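Local coordinates for protein serpin-12 (Manduca sexta, PDB 6CJ7) that controls the prophenoloxidase activation system of larval hemolymph, probably by inhibiting serine proteases as other serpins do, at residues F210-H215 / K266-E271; A220-L225 / A258-L263; L252-V257 / I362-R367. All blocks are in the same frame, centred on the assembly; numbering follows the deposited sequence.

Contact 1 (F210-H215 / K266-E271); sequences FKAGTH and KDVALE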
# COMPACT_ATOMS: atom_id res chain seq x y z
N PHE A 210 10.41 21.99 -8.04
CA PHE A 210 9.40 21.00 -7.68
C PHE A 210 8.25 21.72 -7.00
O PHE A 210 8.44 22.73 -6.32
CB PHE A 210 9.90 19.95 -6.68
CG PHE A 210 11.02 19.09 -7.17
CD1 PHE A 210 10.78 18.05 -8.05
CD2 PHE A 210 12.30 19.27 -6.69
CE1 PHE A 210 11.82 17.23 -8.47
CE2 PHE A 210 13.33 18.46 -7.10
CZ PHE A 210 13.10 17.45 -7.99
N LYS A 211 7.04 21.18 -7.16
CA LYS A 211 5.97 21.56 -6.25
C LYS A 211 6.42 21.25 -4.82
O LYS A 211 6.77 20.11 -4.50
CB LYS A 211 4.68 20.82 -6.62
CG LYS A 211 4.26 21.03 -8.10
CD LYS A 211 2.90 20.41 -8.39
CE LYS A 211 2.96 18.89 -8.52
NZ LYS A 211 4.00 18.31 -9.43
N ALA A 212 6.43 22.27 -3.98
CA ALA A 212 7.03 22.13 -2.66
C ALA A 212 6.55 23.26 -1.77
O ALA A 212 6.07 24.29 -2.24
CB ALA A 212 8.56 22.11 -2.72
N GLY A 213 6.69 23.05 -0.46
CA GLY A 213 6.32 24.08 0.48
C GLY A 213 6.51 23.58 1.90
O GLY A 213 7.15 22.55 2.13
N THR A 214 5.97 24.34 2.84
CA THR A 214 5.96 23.98 4.25
C THR A 214 4.51 23.93 4.70
O THR A 214 3.79 24.93 4.60
CB THR A 214 6.74 24.98 5.10
OG1 THR A 214 8.09 25.09 4.60
CG2 THR A 214 6.78 24.54 6.55
N HIS A 215 4.08 22.77 5.19
CA HIS A 215 2.73 22.60 5.72
C HIS A 215 2.78 22.90 7.21
O HIS A 215 3.15 22.03 8.01
CB HIS A 215 2.21 21.20 5.43
CG HIS A 215 0.73 21.07 5.60
ND1 HIS A 215 -0.17 21.90 4.97
CD2 HIS A 215 -0.01 20.21 6.34
CE1 HIS A 215 -1.40 21.55 5.30
NE2 HIS A 215 -1.33 20.53 6.14
N LYS A 266 8.79 25.45 -6.61
CA LYS A 266 9.84 26.16 -5.89
C LYS A 266 11.19 25.61 -6.32
O LYS A 266 11.33 24.43 -6.65
CB LYS A 266 9.69 26.01 -4.36
CG LYS A 266 8.48 26.72 -3.75
CD LYS A 266 8.56 28.23 -4.03
CE LYS A 266 7.16 28.83 -4.18
NZ LYS A 266 6.94 29.45 -5.51
N ASP A 267 12.20 26.47 -6.27
CA ASP A 267 13.58 26.06 -6.51
C ASP A 267 14.09 25.32 -5.27
O ASP A 267 14.32 25.92 -4.22
CB ASP A 267 14.39 27.32 -6.82
CG ASP A 267 15.89 27.08 -6.98
OD1 ASP A 267 16.36 25.93 -7.03
OD2 ASP A 267 16.62 28.09 -7.07
N VAL A 268 14.21 23.99 -5.38
CA VAL A 268 14.53 23.12 -4.24
C VAL A 268 15.88 22.46 -4.46
O VAL A 268 16.12 21.86 -5.52
CB VAL A 268 13.45 22.05 -4.03
CG1 VAL A 268 13.87 21.07 -2.92
CG2 VAL A 268 12.11 22.69 -3.70
N ALA A 269 16.75 22.53 -3.45
CA ALA A 269 17.95 21.70 -3.37
C ALA A 269 17.61 20.46 -2.56
O ALA A 269 17.42 20.54 -1.34
CB ALA A 269 19.11 22.46 -2.73
N LEU A 270 17.55 19.31 -3.23
CA LEU A 270 17.02 18.08 -2.65
C LEU A 270 18.13 17.06 -2.41
O LEU A 270 18.96 16.82 -3.30
CB LEU A 270 15.96 17.50 -3.59
CG LEU A 270 15.40 16.11 -3.27
CD1 LEU A 270 14.54 16.16 -2.02
CD2 LEU A 270 14.59 15.60 -4.46
N GLU A 271 18.15 16.46 -1.22
CA GLU A 271 18.97 15.30 -0.92
C GLU A 271 18.04 14.22 -0.39
O GLU A 271 17.44 14.40 0.68
CB GLU A 271 20.06 15.61 0.11
CG GLU A 271 21.02 16.69 -0.40
CD GLU A 271 22.14 17.02 0.56
OE1 GLU A 271 22.34 16.30 1.56
OE2 GLU A 271 22.84 18.03 0.32
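Phe210 and Lys266 are joined through their backbones as an antiparallel hydrogen-bonded pair. Lys266 N gives its hydrogen to Phe210 O at 2.8 Å, with a nearly straight N-H...O angle of 166°, and Phe210 N returns a bond to Lys266 O at 3.0 Å. The ladder does not run on to Ala212, because the chain turns a corner at Lys211. In the serpin fold this is where a strand of sheet C ends and the chain passes into sheet B, so 266-271 pairs with the first part and only packs against the second. Outward from the bonds, the flat Phe210 ring reaches along the neighbouring strand. With CG anti to the carbonyl carbon (chi1 -63°), the ring is carried out to Val268 and Leu270; it presents an edge to the valine, Phe210 CD2 lying 4.0 Å from Val268 CB. Farther out, Phe210 CE2 meets Leu270 CD2 at 4.1 Å, the leucine approaching obliquely. A broad aromatic suits this place: it spans two successive inward residues of 266-271 while also touching Val223 and Leu225 of strand 220-226. Beyond the corner a small residue fits, since Ala212 CB already comes within 3.7 Å of Val268 CG2. Lys266 belongs at the border, its aliphatic CG resting 3.7 Å from Ala212 O while the bent chain carries the ammonium end away.

Contact 2 (A220-L225 / A258-L263); sequences AKVVVL and ASFLDL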
# COMPACT_ATOMS: atom_id res chain seq x y z
N ALA A 220 6.05 20.62 8.89
CA ALA A 220 6.81 19.74 8.03
C ALA A 220 7.05 20.39 6.68
O ALA A 220 6.24 21.20 6.21
CB ALA A 220 6.11 18.39 7.85
N LYS A 221 8.16 20.01 6.05
CA LYS A 221 8.43 20.38 4.67
C LYS A 221 7.88 19.30 3.75
O LYS A 221 7.84 18.12 4.10
CB LYS A 221 9.93 20.54 4.42
CG LYS A 221 10.58 21.70 5.11
CD LYS A 221 12.09 21.62 4.90
CE LYS A 221 12.81 22.77 5.57
NZ LYS A 221 14.26 22.79 5.20
N VAL A 222 7.47 19.72 2.55
CA VAL A 222 6.85 18.84 1.56
C VAL A 222 7.53 19.07 0.21
O VAL A 222 7.70 20.22 -0.20
CB VAL A 222 5.34 19.10 1.43
CG1 VAL A 222 4.72 18.22 0.34
CG2 VAL A 222 4.64 18.88 2.77
N VAL A 223 7.88 17.99 -0.49
CA VAL A 223 8.25 18.07 -1.90
C VAL A 223 7.50 16.99 -2.67
O VAL A 223 7.28 15.89 -2.15
CB VAL A 223 9.79 17.97 -2.11
CG1 VAL A 223 10.31 16.57 -1.84
CG2 VAL A 223 10.17 18.45 -3.51
N VAL A 224 7.07 17.32 -3.89
CA VAL A 224 6.34 16.41 -4.77
C VAL A 224 7.25 16.06 -5.93
O VAL A 224 7.63 16.95 -6.72
CB VAL A 224 5.04 17.05 -5.29
CG1 VAL A 224 4.33 16.10 -6.24
CG2 VAL A 224 4.13 17.46 -4.12
N LEU A 225 7.62 14.79 -6.05
CA LEU A 225 8.55 14.35 -7.08
C LEU A 225 7.81 13.56 -8.15
O LEU A 225 7.33 12.45 -7.87
CB LEU A 225 9.66 13.49 -6.45
CG LEU A 225 10.30 14.11 -5.21
CD1 LEU A 225 11.24 13.13 -4.51
CD2 LEU A 225 11.03 15.40 -5.61
N ALA A 258 -3.53 15.59 -0.75
CA ALA A 258 -4.04 15.94 -2.08
C ALA A 258 -3.77 17.40 -2.42
O ALA A 258 -3.44 17.72 -3.56
CB ALA A 258 -5.54 15.64 -2.16
N SER A 259 -3.88 18.30 -1.43
CA SER A 259 -3.61 19.72 -1.66
C SER A 259 -2.15 19.98 -2.02
O SER A 259 -1.86 21.01 -2.65
CB SER A 259 -3.98 20.54 -0.43
OG SER A 259 -2.93 20.53 0.53
N PHE A 260 -1.23 19.10 -1.64
CA PHE A 260 0.18 19.31 -1.95
C PHE A 260 0.43 19.31 -3.45
O PHE A 260 1.40 19.91 -3.92
CB PHE A 260 1.04 18.25 -1.26
CG PHE A 260 1.01 18.32 0.25
CD1 PHE A 260 0.67 19.49 0.91
CD2 PHE A 260 1.33 17.20 1.00
CE1 PHE A 260 0.65 19.54 2.30
CE2 PHE A 260 1.30 17.24 2.39
CZ PHE A 260 0.96 18.41 3.03
N LEU A 261 -0.43 18.63 -4.22
CA LEU A 261 -0.30 18.64 -5.68
C LEU A 261 -0.63 20.00 -6.28
O LEU A 261 -0.37 20.22 -7.47
CB LEU A 261 -1.19 17.55 -6.29
CG LEU A 261 -0.81 16.08 -6.12
CD1 LEU A 261 0.69 15.86 -6.30
CD2 LEU A 261 -1.26 15.51 -4.77
N ASP A 262 -1.19 20.92 -5.50
CA ASP A 262 -1.48 22.27 -5.95
C ASP A 262 -0.43 23.28 -5.51
O ASP A 262 -0.58 24.48 -5.79
CB ASP A 262 -2.86 22.71 -5.46
CG ASP A 262 -3.97 21.85 -5.99
OD1 ASP A 262 -3.87 21.39 -7.15
OD2 ASP A 262 -4.95 21.61 -5.25
N LEU A 263 0.62 22.83 -4.83
CA LEU A 263 1.66 23.75 -4.40
C LEU A 263 2.39 24.33 -5.61
O LEU A 263 2.61 23.63 -6.60
CB LEU A 263 2.66 23.03 -3.50
CG LEU A 263 2.20 22.67 -2.09
CD1 LEU A 263 3.18 21.70 -1.45
CD2 LEU A 263 2.06 23.94 -1.25
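Phe260, from the helix 254-260, lays its ring against Val222 of strand 220-226, a helix-on-sheet packing in which a short serpin helix covers part of sheet B. At its root, Phe260 CB has Val222 CG1 4.0 Å away, and Val224 CG2 approaches the same CB more loosely. The next atom, CG, also lies near Val222 CG1, and along one rim of the ring Phe260 CD2 comes closest to Val222 CG1, at 3.6 Å. Towards the tip the partner changes: CE2 and CZ of Phe260 both have Val222 CG2 as their neighbour, CZ at 3.7 Å. Val222 CG2 stands over the face of the Phe260 ring, 3.9 Å from its centroid and 18° off the normal, a CH-pi contact. Valine suits the spot because its branch at CB gives two methyls to spread over one ring; with CG1 anti to the backbone N (chi1 177°), one serves the base of the phenylalanine and the other its far end. Elsewhere the ring meets His215 edge-to-face and also touches Leu252. The backbone behind the phenylalanine folds into a type I turn from Phe260 to Leu263, Leu263 N bonding to Phe260 O at 3.2 Å, and the turn returns Leu263 to the strand, where its CD1 touches Val222 CG1 at 4.2 Å. No hydrogen bond joins the two segments. Leu261 starts out directed away from the strand, yet its end comes nearer, and beside it Val224 divides its two branches: Val224 CG2 rests against the carbonyl oxygen of Phe260 at 3.7 Å, while Val224 CG1 meets Leu261 CD1 at 3.6 Å.

Contact 3 (L252-V257 / I362-R367); sequences LSMEDV and ILWDNR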
# COMPACT_ATOMS: atom_id res chain seq x y z
N LEU A 252 -1.53 14.10 9.78
CA LEU A 252 -1.57 14.36 8.34
C LEU A 252 -2.77 13.67 7.70
O LEU A 252 -2.84 12.44 7.68
CB LEU A 252 -0.27 13.89 7.69
CG LEU A 252 -0.11 14.16 6.20
CD1 LEU A 252 0.01 15.65 5.94
CD2 LEU A 252 1.10 13.41 5.65
N SER A 253 -3.69 14.46 7.15
CA SER A 253 -4.83 13.90 6.43
C SER A 253 -4.50 13.74 4.95
O SER A 253 -3.61 14.40 4.41
CB SER A 253 -6.07 14.78 6.59
OG SER A 253 -5.97 15.95 5.80
N MET A 254 -5.22 12.83 4.29
CA MET A 254 -5.03 12.66 2.85
C MET A 254 -5.63 13.83 2.07
O MET A 254 -5.23 14.05 0.92
CB MET A 254 -5.62 11.34 2.38
CG MET A 254 -4.84 10.10 2.83
SD MET A 254 -3.08 10.15 2.42
CE MET A 254 -2.36 10.44 4.03
N GLU A 255 -6.56 14.57 2.67
CA GLU A 255 -7.00 15.82 2.06
C GLU A 255 -5.86 16.83 2.05
O GLU A 255 -5.68 17.57 1.07
CB GLU A 255 -8.21 16.37 2.80
CG GLU A 255 -9.49 15.53 2.63
CD GLU A 255 -9.43 14.18 3.35
OE1 GLU A 255 -8.77 14.08 4.41
OE2 GLU A 255 -10.05 13.22 2.84
N ASP A 256 -5.08 16.88 3.13
CA ASP A 256 -3.86 17.69 3.14
C ASP A 256 -2.91 17.24 2.03
O ASP A 256 -2.38 18.07 1.28
CB ASP A 256 -3.15 17.58 4.49
CG ASP A 256 -3.90 18.26 5.61
OD1 ASP A 256 -4.46 19.35 5.38
OD2 ASP A 256 -3.90 17.72 6.73
N VAL A 257 -2.68 15.93 1.93
CA VAL A 257 -1.76 15.41 0.93
C VAL A 257 -2.23 15.77 -0.48
O VAL A 257 -1.44 16.22 -1.32
CB VAL A 257 -1.58 13.89 1.10
CG1 VAL A 257 -0.69 13.32 0.00
CG2 VAL A 257 -0.95 13.59 2.46
N ILE A 362 4.93 9.01 0.36
CA ILE A 362 3.61 8.58 -0.09
C ILE A 362 3.68 8.48 -1.60
O ILE A 362 4.06 9.44 -2.27
CB ILE A 362 2.51 9.56 0.34
CG1 ILE A 362 2.44 9.61 1.87
CG2 ILE A 362 1.15 9.14 -0.25
CD1 ILE A 362 1.46 10.62 2.40
N LEU A 363 3.36 7.30 -2.14
CA LEU A 363 3.23 7.15 -3.58
C LEU A 363 1.79 7.48 -3.96
O LEU A 363 0.86 6.83 -3.48
CB LEU A 363 3.61 5.74 -4.02
CG LEU A 363 3.50 5.58 -5.55
CD1 LEU A 363 4.65 6.32 -6.25
CD2 LEU A 363 3.46 4.09 -5.93
N TRP A 364 1.63 8.49 -4.80
CA TRP A 364 0.32 9.06 -5.11
C TRP A 364 -0.03 8.75 -6.55
O TRP A 364 0.80 8.95 -7.45
CB TRP A 364 0.36 10.58 -4.87
CG TRP A 364 -0.98 11.26 -4.87
CD1 TRP A 364 -1.54 12.00 -5.89
CD2 TRP A 364 -1.90 11.32 -3.79
NE1 TRP A 364 -2.76 12.49 -5.50
CE2 TRP A 364 -3.01 12.08 -4.21
CE3 TRP A 364 -1.91 10.79 -2.49
CZ2 TRP A 364 -4.11 12.33 -3.39
CZ3 TRP A 364 -3.00 11.04 -1.67
CH2 TRP A 364 -4.08 11.80 -2.12
N ASP A 365 -1.25 8.26 -6.77
CA ASP A 365 -1.80 8.12 -8.12
C ASP A 365 -2.40 9.48 -8.51
O ASP A 365 -3.38 9.93 -7.90
CB ASP A 365 -2.84 7.00 -8.15
CG ASP A 365 -3.30 6.66 -9.56
OD1 ASP A 365 -3.67 7.59 -10.33
OD2 ASP A 365 -3.29 5.47 -9.93
N ASN A 366 -1.76 10.16 -9.46
CA ASN A 366 -2.14 11.53 -9.81
C ASN A 366 -3.45 11.61 -10.57
O ASN A 366 -4.03 12.70 -10.69
CB ASN A 366 -1.05 12.18 -10.65
CG ASN A 366 0.21 12.42 -9.86
OD1 ASN A 366 0.16 12.57 -8.64
ND2 ASN A 366 1.35 12.47 -10.54
N ARG A 367 -3.89 10.51 -11.16
CA ARG A 367 -5.14 10.54 -11.91
C ARG A 367 -6.33 10.19 -11.02
O ARG A 367 -7.40 10.78 -11.16
CB ARG A 367 -5.08 9.57 -13.10
CG ARG A 367 -6.42 9.47 -13.88
CD ARG A 367 -6.44 10.41 -15.02
NE ARG A 367 -7.70 10.44 -15.79
CZ ARG A 367 -7.78 10.18 -17.09
NH1 ARG A 367 -6.69 9.84 -17.77
NH2 ARG A 367 -8.95 10.26 -17.70
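The first turn of helix 254-260 sits on strand 359-365 of the serpin sheet B, Met254 and Val257 meeting Ile362 and Trp364. A capping box starts the helix just beside this interface: Ser253 OG, at the N-cap, accepts from Asp256 N at 3.0 Å, and Asp256 OD2 reaches back to accept from Ser253 N at 3.3 Å. With the turn fixed in this way, Met254 and Val257, three residues apart, can address the strand together. Val257 splits its branches between two partners. Val257 CG1 lies obliquely to the six-membered ring of Trp364, 3.7 Å from CZ3, and Val257 CG2 meets Ile362 CD1 tip to tip at 3.8 Å. Met254, bent at chi2 and chi3, passes alongside the indole, SD 4.2 Å from Trp364 CZ3, and sets its CE against Ile362 CD1 at 4.2 Å. Ile362 CD1 also receives Leu252 CD2 at 4.3 Å, so the slender end of isoleucine is wedged among three apolar side chains. Trp364 holds CG anti to its own backbone N (chi1 -168°), which sends the indole out under the helix; Trp364 CH2 comes 4.0 Å from Met254 O, and outside the two segments Ala258, Leu261, Ile235 and Pro371 touch the indole as well. Shrinking Trp364 to an alanine would probably leave Val257 CG1 and the Met254 sulfur without the ring they pack against and open a gap between helix and strand. All five touching residues are buried and no hydrogen bond crosses between the segments, which implies that the helix is held on the strand by fit of shape and exclusion of water, while the capping box supplies an acceptor for Asp256 N at the helix start.

Helix 254-260 is common to contacts 2 and 3, whose centres lie about 9 Å apart: its opening turn rests on strand 359-365, while residues 260-263 lie on strand 220-226. Leu261 bridges the two, its CD2 lying 3.5 Å from Trp364 NE1. Contacts 1 and 2, about 8 Å apart between centres, are joined by adjacent strands, with probable hydrogen bonds from His215 N to Ala220 O and from Val224 N to Lys211 O, both 2.9 Å. The centres of contacts 1 and 3 are about 16 Å apart. Contact 1 also borders strand 351-354, which in serpins follows the reactive-centre loop; the unmodelled residues 332-346 probably belong to that loop.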